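Local coordinates for bifunctional GH43-CE protein (Bacteroides eggerthii, PDB 6MLY) that probably breaks down xylan-type polysaccharides, joining a family 43 glycosidase and a carbohydrate esterase domain in a single chain, at residues 100-104 against 105-109; 149-152 against 153-157; 593-596 against 597-601; 586-589 against 590-593. All blocks are in the same frame, centred on the assembly; numbering follows the deposited sequence.

The four contacts fall into two groups, at opposite ends of an elongated chain. Contacts 1 and 2, first in sequence, are turns of two successive antiparallel sheets in the family 43 glycosidase region, their centres about 13 Å apart without touching. Contacts 4 and 3 follow much later, in the esterase region, along the loop that leads from strand 579-584 into helix 596-610. They share Lys593, lie about 8 Å apart between centres, and are tied together by Arg587, whose O accepts Gln597 NE2 and whose NE forms a salt bridge with Asp600. The two groups are separated by about 65 to 72 Å between centres, so they belong to different regions, probably both catalytic.

Contact 1 (100-104 against 105-109); sequences LRYHE and GVYYL
Tyr102 and Tyr107 meet in a tilted edge-to-face pair, the ring planes 52° apart and the centroids 4.8 Å from each other. The edge of Tyr102 supplies CD2, which stands over the centre of the Tyr107 ring, 3.5 Å from its CE2. The two rings are brought together by unlike torsions: Tyr102 holds CG anti to its N (chi1 171°), whereas Tyr107 holds CG anti to its carbonyl carbon. Leu100 and Leu109 continue the same face, with Leu100 CD1 4.1 Å from Leu109 CG, and their buried positions suit aliphatic side chains. Arg101, His103, Val106 and Tyr108 occupy the other face. There the Tyr108 ring has His103 O at its edge and Val106 CG1 over one face, while Arg101 leads away to bond Phe146 O and Leu204 O.

The backbone beneath is a two-residue beta hairpin, closed by a type I' turn from His103 to Val106. Arg101 and Tyr108 form a hydrogen-bonded pair, N to O 2.7 Å in both directions; His103 and Val106 form the next, again with two bonds. Gly105 has a positive phi (92°), which glycine tolerates readily. Strand 99-103 is the border of a four-stranded antiparallel sheet, consistent with a blade of the family's five-bladed propeller, and strand 106-113 continues the sheet through strand 118-124. The chemistry implies a division of labour: paired amides fix the register, aromatic and aliphatic packing builds the Tyr102 face, and on the other face aromatic groups meet Phe148 beside an arginine that reaches neighbouring strands.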
loop_
_atom_site.group_PDB
_atom_site.type_symbol
_atom_site.label_atom_id
_atom_site.label_comp_id
_atom_site.label_asym_id
_atom_site.label_seq_id
_atom_site.Cartn_x
_atom_site.Cartn_y
_atom_site.Cartn_z
ATOM N N LEU A 100 -23.724 10.164 21.053
ATOM C CA LEU A 100 -23.891 11.615 20.880
ATOM C C LEU A 100 -25.383 11.976 20.936
ATOM O O LEU A 100 -26.174 11.450 20.152
ATOM C CB LEU A 100 -23.268 12.037 19.545
ATOM C CG LEU A 100 -23.478 13.499 19.147
ATOM C CD1 LEU A 100 -22.863 14.443 20.168
ATOM C CD2 LEU A 100 -22.916 13.769 17.759
ATOM N N ARG A 101 -25.733 12.895 21.847
ATOM C CA ARG A 101 -27.125 13.355 22.063
ATOM C C ARG A 101 -27.165 14.880 22.197
ATOM O O ARG A 101 -26.143 15.513 22.483
ATOM C CB ARG A 101 -27.734 12.767 23.339
ATOM C CG ARG A 101 -27.794 11.249 23.372
ATOM C CD ARG A 101 -28.687 10.679 22.285
ATOM N NE ARG A 101 -28.953 9.257 22.544
ATOM C CZ ARG A 101 -29.472 8.359 21.612
ATOM N NH1 ARG A 101 -29.773 8.697 20.340
ATOM N NH2 ARG A 101 -29.913 7.225 22.081
ATOM N N TYR A 102 -28.365 15.440 21.999
ATOM C CA TYR A 102 -28.669 16.850 22.236
ATOM C C TYR A 102 -30.017 16.957 22.938
ATOM O O TYR A 102 -31.025 16.538 22.382
ATOM C CB TYR A 102 -28.771 17.631 20.929
ATOM C CG TYR A 102 -29.283 19.044 21.060
ATOM C CD1 TYR A 102 -30.619 19.353 20.849
ATOM C CD2 TYR A 102 -28.418 20.083 21.356
ATOM C CE1 TYR A 102 -31.081 20.658 20.938
ATOM C CE2 TYR A 102 -28.863 21.391 21.456
ATOM C CZ TYR A 102 -30.198 21.679 21.246
ATOM O OH TYR A 102 -30.617 22.971 21.337
ATOM N N HIS A 103 -30.012 17.549 24.134
ATOM C CA HIS A 103 -31.185 17.613 24.992
ATOM C C HIS A 103 -31.261 18.986 25.664
ATOM O O HIS A 103 -30.321 19.389 26.339
ATOM C CB HIS A 103 -31.142 16.480 26.022
ATOM C CG HIS A 103 -32.319 16.474 26.933
ATOM N ND1 HIS A 103 -32.348 17.206 28.106
ATOM C CD2 HIS A 103 -33.513 15.853 26.836
ATOM C CE1 HIS A 103 -33.500 17.016 28.703
ATOM N NE2 HIS A 103 -34.232 16.197 27.942
ATOM N N GLU A 104 -32.384 19.684 25.447
ATOM C CA GLU A 104 -32.728 20.953 26.106
ATOM C C GLU A 104 -31.503 21.870 26.197
ATOM O O GLU A 104 -31.147 22.360 27.275
ATOM C CB GLU A 104 -33.382 20.679 27.463
ATOM C CG GLU A 104 -34.888 20.513 27.356
ATOM C CD GLU A 104 -35.609 20.318 28.674
ATOM O OE1 GLU A 104 -35.373 19.273 29.310
ATOM O OE2 GLU A 104 -36.400 21.223 29.063
ATOM N N GLY A 105 -30.868 22.083 25.037
ATOM C CA GLY A 105 -29.843 23.108 24.839
ATOM C C GLY A 105 -28.420 22.624 25.085
ATOM O O GLY A 105 -27.479 23.398 24.899
ATOM N N VAL A 106 -28.243 21.364 25.497
ATOM C CA VAL A 106 -26.911 20.865 25.849
ATOM C C VAL A 106 -26.599 19.601 25.039
ATOM O O VAL A 106 -27.407 18.667 24.997
ATOM C CB VAL A 106 -26.785 20.615 27.364
ATOM C CG1 VAL A 106 -25.498 19.876 27.711
ATOM C CG2 VAL A 106 -26.880 21.914 28.151
ATOM N N TYR A 107 -25.417 19.591 24.411
ATOM C CA TYR A 107 -24.887 18.423 23.721
ATOM C C TYR A 107 -24.274 17.473 24.753
ATOM O O TYR A 107 -23.545 17.903 25.646
ATOM C CB TYR A 107 -23.855 18.836 22.665
ATOM C CG TYR A 107 -24.438 19.588 21.496
ATOM C CD1 TYR A 107 -24.431 20.973 21.462
ATOM C CD2 TYR A 107 -25.026 18.914 20.438
ATOM C CE1 TYR A 107 -24.981 21.673 20.400
ATOM C CE2 TYR A 107 -25.584 19.598 19.370
ATOM C CZ TYR A 107 -25.561 20.983 19.351
ATOM O OH TYR A 107 -26.108 21.668 18.307
ATOM N N TYR A 108 -24.573 16.180 24.600
ATOM C CA TYR A 108 -24.105 15.136 25.504
ATOM C C TYR A 108 -23.367 14.062 24.701
ATOM O O TYR A 108 -23.950 13.450 23.796
ATOM C CB TYR A 108 -25.278 14.526 26.276
ATOM C CG TYR A 108 -25.929 15.460 27.262
ATOM C CD1 TYR A 108 -27.000 16.256 26.896
ATOM C CD2 TYR A 108 -25.466 15.554 28.564
ATOM C CE1 TYR A 108 -27.604 17.118 27.799
ATOM C CE2 TYR A 108 -26.054 16.415 29.477
ATOM C CZ TYR A 108 -27.130 17.197 29.097
ATOM O OH TYR A 108 -27.704 18.045 29.998
ATOM N N LEU A 109 -22.094 13.850 25.062
ATOM C CA LEU A 109 -21.189 12.925 24.380
ATOM C C LEU A 109 -20.573 11.957 25.400
ATOM O O LEU A 109 -19.997 12.390 26.400
ATOM C CB LEU A 109 -20.104 13.744 23.678
ATOM C CG LEU A 109 -19.663 13.203 22.323
ATOM C CD1 LEU A 109 -18.490 14.006 21.779
ATOM C CD2 LEU A 109 -19.317 11.727 22.415
#

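Contact 2 (149-152 against 153-157); sequences DEDG and HIYMI
Asp151 and Tyr155 meet across a beta hairpin whose end is a type I turn, Asp149 to Gly152, followed by a G1 bulge. Two residues, Gly152 and His153, thus stand opposite the one residue Asp149. The hairpin links strands 145-148 and 154-158 of a three-stranded antiparallel sheet in the glycosidase region, on the protein surface.

Backbone bonds define the bulge. Gly152 N donates to Asp149 O, and Asp149 N donates to His153 O at 3.2 Å. Gly152 suits its place because, at phi 95°, a side chain would press on the preceding carbonyl oxygen.

Side-chain bonds centre on the Asp151 carboxylate, which spends each oxygen on a different donor. OD1 accepts the backbone N of His153 at 3.0 Å with an N-H...O angle of 151°. OD2 takes the Tyr155 hydroxyl, OH to OD2 2.5 Å, through its syn lone pair, and lies in the plane of the tyrosine ring. Asp151 can fold back like this because its CG sits between its own N and carbonyl carbon (chi1 76°). An acidic residue is apt here, as both oxygens accept, and the two donors would probably favour its charged form.

Among the van der Waals contacts, Asp149 CB lies at the edge of the Tyr155 ring, 3.6 Å from its CE2. The Asp149 carboxylate turns to the hydroxyl of Tyr211. Finally, His153 ND1 points in the plane of its imidazole at the Tyr155 OH, a weak hydrogen bond of 3.5 Å.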
loop_
_atom_site.group_PDB
_atom_site.type_symbol
_atom_site.label_atom_id
_atom_site.label_comp_id
_atom_site.label_asym_id
_atom_site.label_seq_id
_atom_site.Cartn_x
_atom_site.Cartn_y
_atom_site.Cartn_z
ATOM N N ASP A 149 -35.388 10.280 28.476
ATOM C CA ASP A 149 -36.804 9.938 28.289
ATOM C C ASP A 149 -37.678 11.092 28.794
ATOM O O ASP A 149 -37.251 11.912 29.610
ATOM C CB ASP A 149 -37.161 8.623 28.989
ATOM C CG ASP A 149 -38.346 7.904 28.367
ATOM O OD1 ASP A 149 -38.530 8.020 27.136
ATOM O OD2 ASP A 149 -39.083 7.240 29.121
ATOM N N GLU A 150 -38.917 11.121 28.300
ATOM C CA GLU A 150 -39.883 12.163 28.644
ATOM C C GLU A 150 -40.572 11.833 29.980
ATOM O O GLU A 150 -41.370 12.632 30.460
ATOM C CB GLU A 150 -40.907 12.392 27.523
ATOM C CG GLU A 150 -40.924 11.325 26.443
ATOM C CD GLU A 150 -41.904 11.586 25.314
ATOM O OE1 GLU A 150 -43.103 11.727 25.602
ATOM O OE2 GLU A 150 -41.459 11.652 24.152
ATOM N N ASP A 151 -40.249 10.677 30.580
ATOM C CA ASP A 151 -40.626 10.373 31.962
ATOM C C ASP A 151 -39.640 11.051 32.932
ATOM O O ASP A 151 -39.877 11.080 34.134
ATOM C CB ASP A 151 -40.754 8.861 32.186
ATOM C CG ASP A 151 -39.447 8.092 32.308
ATOM O OD1 ASP A 151 -38.375 8.726 32.309
ATOM O OD2 ASP A 151 -39.519 6.855 32.415
ATOM N N GLY A 152 -38.524 11.572 32.406
ATOM C CA GLY A 152 -37.612 12.458 33.150
ATOM C C GLY A 152 -36.438 11.727 33.790
ATOM O O GLY A 152 -35.767 12.285 34.657
ATOM N N HIS A 153 -36.201 10.478 33.375
ATOM C CA HIS A 153 -35.050 9.689 33.809
ATOM C C HIS A 153 -34.068 9.530 32.642
ATOM O O HIS A 153 -34.476 9.587 31.482
ATOM C CB HIS A 153 -35.490 8.312 34.323
ATOM C CG HIS A 153 -36.379 8.370 35.514
ATOM N ND1 HIS A 153 -37.540 7.628 35.599
ATOM C CD2 HIS A 153 -36.292 9.083 36.657
ATOM C CE1 HIS A 153 -38.133 7.878 36.750
ATOM N NE2 HIS A 153 -37.389 8.775 37.415
ATOM N N ILE A 154 -32.787 9.317 32.969
ATOM C CA ILE A 154 -31.733 9.063 31.984
ATOM C C ILE A 154 -31.371 7.576 32.042
ATOM O O ILE A 154 -30.686 7.145 32.971
ATOM C CB ILE A 154 -30.497 9.946 32.244
ATOM C CG1 ILE A 154 -30.878 11.409 32.490
ATOM C CG2 ILE A 154 -29.489 9.808 31.111
ATOM C CD1 ILE A 154 -29.810 12.202 33.199
ATOM N N TYR A 155 -31.829 6.815 31.039
ATOM C CA TYR A 155 -31.564 5.377 30.919
ATOM C C TYR A 155 -30.219 5.158 30.217
ATOM O O TYR A 155 -29.568 6.115 29.816
ATOM C CB TYR A 155 -32.729 4.698 30.196
ATOM C CG TYR A 155 -34.038 4.858 30.922
ATOM C CD1 TYR A 155 -34.366 4.036 31.988
ATOM C CD2 TYR A 155 -34.926 5.867 30.586
ATOM C CE1 TYR A 155 -35.554 4.191 32.680
ATOM C CE2 TYR A 155 -36.119 6.035 31.267
ATOM C CZ TYR A 155 -36.433 5.193 32.318
ATOM O OH TYR A 155 -37.607 5.351 32.999
ATOM N N MET A 156 -29.821 3.885 30.113
ATOM C CA MET A 156 -28.626 3.444 29.392
ATOM C C MET A 156 -28.752 1.944 29.104
ATOM O O MET A 156 -28.968 1.163 30.022
ATOM C CB MET A 156 -27.361 3.707 30.217
ATOM C CG MET A 156 -26.065 3.423 29.465
ATOM S SD MET A 156 -24.572 4.099 30.267
ATOM C CE MET A 156 -24.670 3.319 31.879
ATOM N N ILE A 157 -28.636 1.570 27.822
ATOM C CA ILE A 157 -28.632 0.173 27.349
ATOM C C ILE A 157 -27.185 -0.179 26.986
ATOM O O ILE A 157 -26.399 0.738 26.815
ATOM C CB ILE A 157 -29.623 0.019 26.175
ATOM C CG1 ILE A 157 -31.057 0.306 26.642
ATOM C CG2 ILE A 157 -29.512 -1.345 25.505
ATOM C CD1 ILE A 157 -32.090 0.331 25.535
#

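Contact 3 (593-596 against 597-601); sequences KFPA and QINDV
The chain enters helix 596-610 through a cis peptide bond before Pro595, which takes the N-cap position, and the first helical bonds follow, Asn599 N to Pro595 O and Asp600 N to Ala596 O, both 3.0 Å. Proline suits this end, where its lack of an N-H costs no helical bond. The small methyl of Ala596 fits the buried first turn.

Phe594 and Ile598 lie side by side, pointing the same way. Ile598 CG2 touches Phe594 CE2 at 3.7 Å and Pro595 CB at 3.7 Å, while Pro595 CB also sits over the centre of one face of the phenylalanine ring. The ring swings to this side because CG is anti to its own N (chi1 -173°). These apolar groups continue into Leu636 of helix 629-639 and Val653. The Asn599 side chain runs alongside the proline ring, near Pro595 O. Replacing Asn599 by an alanine would probably open a gap beside the Pro595 ring, leaving that side of it less covered.

Gln597 is bent at chi2 and curls back toward the loop, where NE2 bonds Arg587 O. The Asp600 carboxylate is satisfied by His532 NE2 and by a salt bridge to Arg587 NE. The loop and the helix N-terminus form the connection from strand 579-584 to helix 596-610, as in the alpha/beta hydrolase fold to which the esterase region belongs.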
loop_
_atom_site.group_PDB
_atom_site.type_symbol
_atom_site.label_atom_id
_atom_site.label_comp_id
_atom_site.label_asym_id
_atom_site.label_seq_id
_atom_site.Cartn_x
_atom_site.Cartn_y
_atom_site.Cartn_z
ATOM N N LYS A 593 9.330 -27.950 -13.813
ATOM C CA LYS A 593 10.539 -28.198 -14.605
ATOM C C LYS A 593 10.336 -27.655 -16.026
ATOM O O LYS A 593 9.205 -27.411 -16.451
ATOM C CB LYS A 593 10.869 -29.694 -14.630
ATOM C CG LYS A 593 11.037 -30.356 -13.266
ATOM C CD LYS A 593 12.153 -29.770 -12.413
ATOM C CE LYS A 593 12.262 -30.408 -11.042
ATOM N NZ LYS A 593 13.341 -29.798 -10.227
ATOM N N PHE A 594 11.450 -27.472 -16.746
ATOM C CA PHE A 594 11.455 -26.981 -18.132
ATOM C C PHE A 594 10.565 -27.892 -18.976
ATOM O O PHE A 594 10.637 -29.113 -18.853
ATOM C CB PHE A 594 12.884 -26.910 -18.679
ATOM C CG PHE A 594 13.012 -26.253 -20.031
ATOM C CD1 PHE A 594 13.002 -27.009 -21.193
ATOM C CD2 PHE A 594 13.126 -24.876 -20.143
ATOM C CE1 PHE A 594 13.100 -26.403 -22.435
ATOM C CE2 PHE A 594 13.232 -24.272 -21.387
ATOM C CZ PHE A 594 13.218 -25.037 -22.530
ATOM N N PRO A 595 9.723 -27.305 -19.834
ATOM C CA PRO A 595 9.720 -25.899 -20.212
ATOM C C PRO A 595 8.751 -24.945 -19.489
ATOM O O PRO A 595 8.228 -24.030 -20.123
ATOM C CB PRO A 595 9.259 -26.020 -21.668
ATOM C CG PRO A 595 8.163 -27.056 -21.580
ATOM C CD PRO A 595 8.704 -28.055 -20.578
ATOM N N ALA A 596 8.526 -25.147 -18.185
ATOM C CA ALA A 596 7.683 -24.251 -17.370
ATOM C C ALA A 596 8.183 -22.801 -17.454
ATOM O O ALA A 596 7.386 -21.871 -17.593
ATOM C CB ALA A 596 7.669 -24.729 -15.940
ATOM N N GLN A 597 9.511 -22.629 -17.395
ATOM C CA GLN A 597 10.159 -21.321 -17.229
ATOM C C GLN A 597 9.956 -20.456 -18.481
ATOM O O GLN A 597 9.735 -19.253 -18.369
ATOM C CB GLN A 597 11.645 -21.497 -16.910
ATOM C CG GLN A 597 11.922 -21.966 -15.486
ATOM C CD GLN A 597 11.351 -23.331 -15.176
ATOM O OE1 GLN A 597 11.219 -24.186 -16.049
ATOM N NE2 GLN A 597 11.001 -23.546 -13.919
ATOM N N ILE A 598 10.026 -21.074 -19.664
ATOM C CA ILE A 598 9.866 -20.353 -20.940
ATOM C C ILE A 598 8.367 -20.167 -21.222
ATOM O O ILE A 598 7.956 -19.126 -21.744
ATOM C CB ILE A 598 10.634 -21.049 -22.097
ATOM C CG1 ILE A 598 10.591 -20.232 -23.392
ATOM C CG2 ILE A 598 10.152 -22.476 -22.334
ATOM C CD1 ILE A 598 11.190 -18.850 -23.285
ATOM N N ASN A 599 7.568 -21.177 -20.845
ATOM C CA ASN A 599 6.088 -21.142 -20.871
ATOM C C ASN A 599 5.554 -19.916 -20.112
ATOM O O ASN A 599 4.539 -19.333 -20.504
ATOM C CB ASN A 599 5.476 -22.417 -20.279
ATOM C CG ASN A 599 5.520 -23.608 -21.212
ATOM O OD1 ASN A 599 6.108 -23.547 -22.290
ATOM N ND2 ASN A 599 4.900 -24.704 -20.804
ATOM N N ASP A 600 6.236 -19.542 -19.024
ATOM C CA ASP A 600 5.828 -18.417 -18.203
ATOM C C ASP A 600 6.163 -17.110 -18.926
ATOM O O ASP A 600 5.326 -16.212 -19.002
ATOM C CB ASP A 600 6.458 -18.482 -16.808
ATOM C CG ASP A 600 5.843 -19.530 -15.891
ATOM O OD1 ASP A 600 4.833 -20.153 -16.289
ATOM O OD2 ASP A 600 6.388 -19.728 -14.790
ATOM N N VAL A 601 7.387 -17.017 -19.450
ATOM C CA VAL A 601 7.862 -15.807 -20.123
ATOM C C VAL A 601 6.888 -15.451 -21.251
ATOM O O VAL A 601 6.417 -14.317 -21.336
ATOM C CB VAL A 601 9.298 -15.980 -20.652
ATOM C CG1 VAL A 601 9.720 -14.824 -21.547
ATOM C CG2 VAL A 601 10.278 -16.151 -19.504
#

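Contact 4 (586-589 against 590-593); sequences HRSS and GDAK
From Arg587 to Ser589 the chain folds back on residues 590-593, with His586 leading in by donating ND1 to Arg587 O. Arg587 touches the turn at two points: CB packs at 4.1 Å from Asp591 CB, and the guanidinium NH1 lies 3.8 Å from the Ala592 methyl CB. Its charge is spent on Asp600.

Ser588 carries the turn with three groups. Its N donates to Asp591 OD2 at 2.9 Å, through that oxygen's anti lone pair; Asn560 ND2 is a second partner of OD2. Its OG, held anti to N (chi1 167°), accepts Gly590 N at 3.1 Å in a nearly straight bond of 169°, the pattern of an ST turn, and bonds Phe558 O as well. Its O accepts Ala592 N at 3.1 Å, and a weak bond from Asp591 N. A valine in place of Ser588 would remove the hydroxyl and probably leave Gly590 N and Phe558 O without that partner.

Ser589 turns its OG to Trp557 O, while its own O receives Lys593 NZ at 2.6 Å. The lysine is bent at chi2, which curls the ammonium back over the loop; Ala699 O is its second acceptor. The small Ala592 suits its place beside the Arg587 guanidinium.

In the alpha/beta hydrolase fold of the esterase region this loop leaves strand 579-584 and ends at helix 596-610, against which His586 and Arg587 pack.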
loop_
_atom_site.group_PDB
_atom_site.type_symbol
_atom_site.label_atom_id
_atom_site.label_comp_id
_atom_site.label_asym_id
_atom_site.label_seq_id
_atom_site.Cartn_x
_atom_site.Cartn_y
_atom_site.Cartn_z
ATOM N N HIS A 586 9.014 -15.979 -12.833
ATOM C CA HIS A 586 8.800 -17.277 -13.445
ATOM C C HIS A 586 8.845 -18.347 -12.349
ATOM O O HIS A 586 9.482 -18.153 -11.325
ATOM C CB HIS A 586 9.844 -17.527 -14.540
ATOM C CG HIS A 586 11.240 -17.645 -14.025
ATOM N ND1 HIS A 586 11.706 -18.793 -13.415
ATOM C CD2 HIS A 586 12.271 -16.770 -14.029
ATOM C CE1 HIS A 586 12.964 -18.618 -13.058
ATOM N NE2 HIS A 586 13.337 -17.386 -13.428
ATOM N N ARG A 587 8.174 -19.476 -12.586
ATOM C CA ARG A 587 8.152 -20.583 -11.632
ATOM C C ARG A 587 9.573 -21.139 -11.470
ATOM O O ARG A 587 10.290 -21.326 -12.454
ATOM C CB ARG A 587 7.181 -21.673 -12.099
ATOM C CG ARG A 587 5.715 -21.268 -12.035
ATOM C CD ARG A 587 4.807 -22.316 -12.649
ATOM N NE ARG A 587 4.948 -22.384 -14.095
ATOM C CZ ARG A 587 4.455 -23.353 -14.860
ATOM N NH1 ARG A 587 3.918 -24.428 -14.306
ATOM N NH2 ARG A 587 4.502 -23.240 -16.176
ATOM N N SER A 588 9.967 -21.396 -10.217
ATOM C CA SER A 588 11.284 -21.944 -9.897
ATOM C C SER A 588 11.387 -23.390 -10.393
ATOM O O SER A 588 10.379 -24.038 -10.674
ATOM C CB SER A 588 11.575 -21.860 -8.419
ATOM O OG SER A 588 12.703 -22.656 -8.082
ATOM N N SER A 589 12.626 -23.884 -10.475
ATOM C CA SER A 589 12.910 -25.261 -10.865
ATOM C C SER A 589 12.407 -26.233 -9.788
ATOM O O SER A 589 12.241 -27.420 -10.059
ATOM C CB SER A 589 14.380 -25.463 -11.162
ATOM O OG SER A 589 15.189 -25.019 -10.085
ATOM N N GLY A 590 12.181 -25.720 -8.570
ATOM C CA GLY A 590 11.533 -26.465 -7.487
ATOM C C GLY A 590 10.041 -26.632 -7.730
ATOM O O GLY A 590 9.488 -27.703 -7.492
ATOM N N ASP A 591 9.401 -25.559 -8.213
ATOM C CA ASP A 591 7.959 -25.507 -8.483
ATOM C C ASP A 591 7.606 -26.455 -9.635
ATOM O O ASP A 591 6.848 -27.408 -9.446
ATOM C CB ASP A 591 7.510 -24.079 -8.806
ATOM C CG ASP A 591 7.743 -23.099 -7.671
ATOM O OD1 ASP A 591 7.086 -23.259 -6.619
ATOM O OD2 ASP A 591 8.579 -22.188 -7.848
ATOM N N ALA A 592 8.158 -26.172 -10.823
ATOM C CA ALA A 592 7.967 -26.988 -12.028
ATOM C C ALA A 592 9.325 -27.199 -12.707
ATOM O O ALA A 592 10.339 -26.697 -12.228
ATOM C CB ALA A 592 6.975 -26.318 -12.950
ATOM N N LYS A 593 9.330 -27.950 -13.813
ATOM C CA LYS A 593 10.539 -28.198 -14.605
ATOM C C LYS A 593 10.336 -27.655 -16.026
ATOM O O LYS A 593 9.205 -27.411 -16.451
ATOM C CB LYS A 593 10.869 -29.694 -14.630
ATOM C CG LYS A 593 11.037 -30.356 -13.266
ATOM C CD LYS A 593 12.153 -29.770 -12.413
ATOM C CE LYS A 593 12.262 -30.408 -11.042
ATOM N NZ LYS A 593 13.341 -29.798 -10.227
#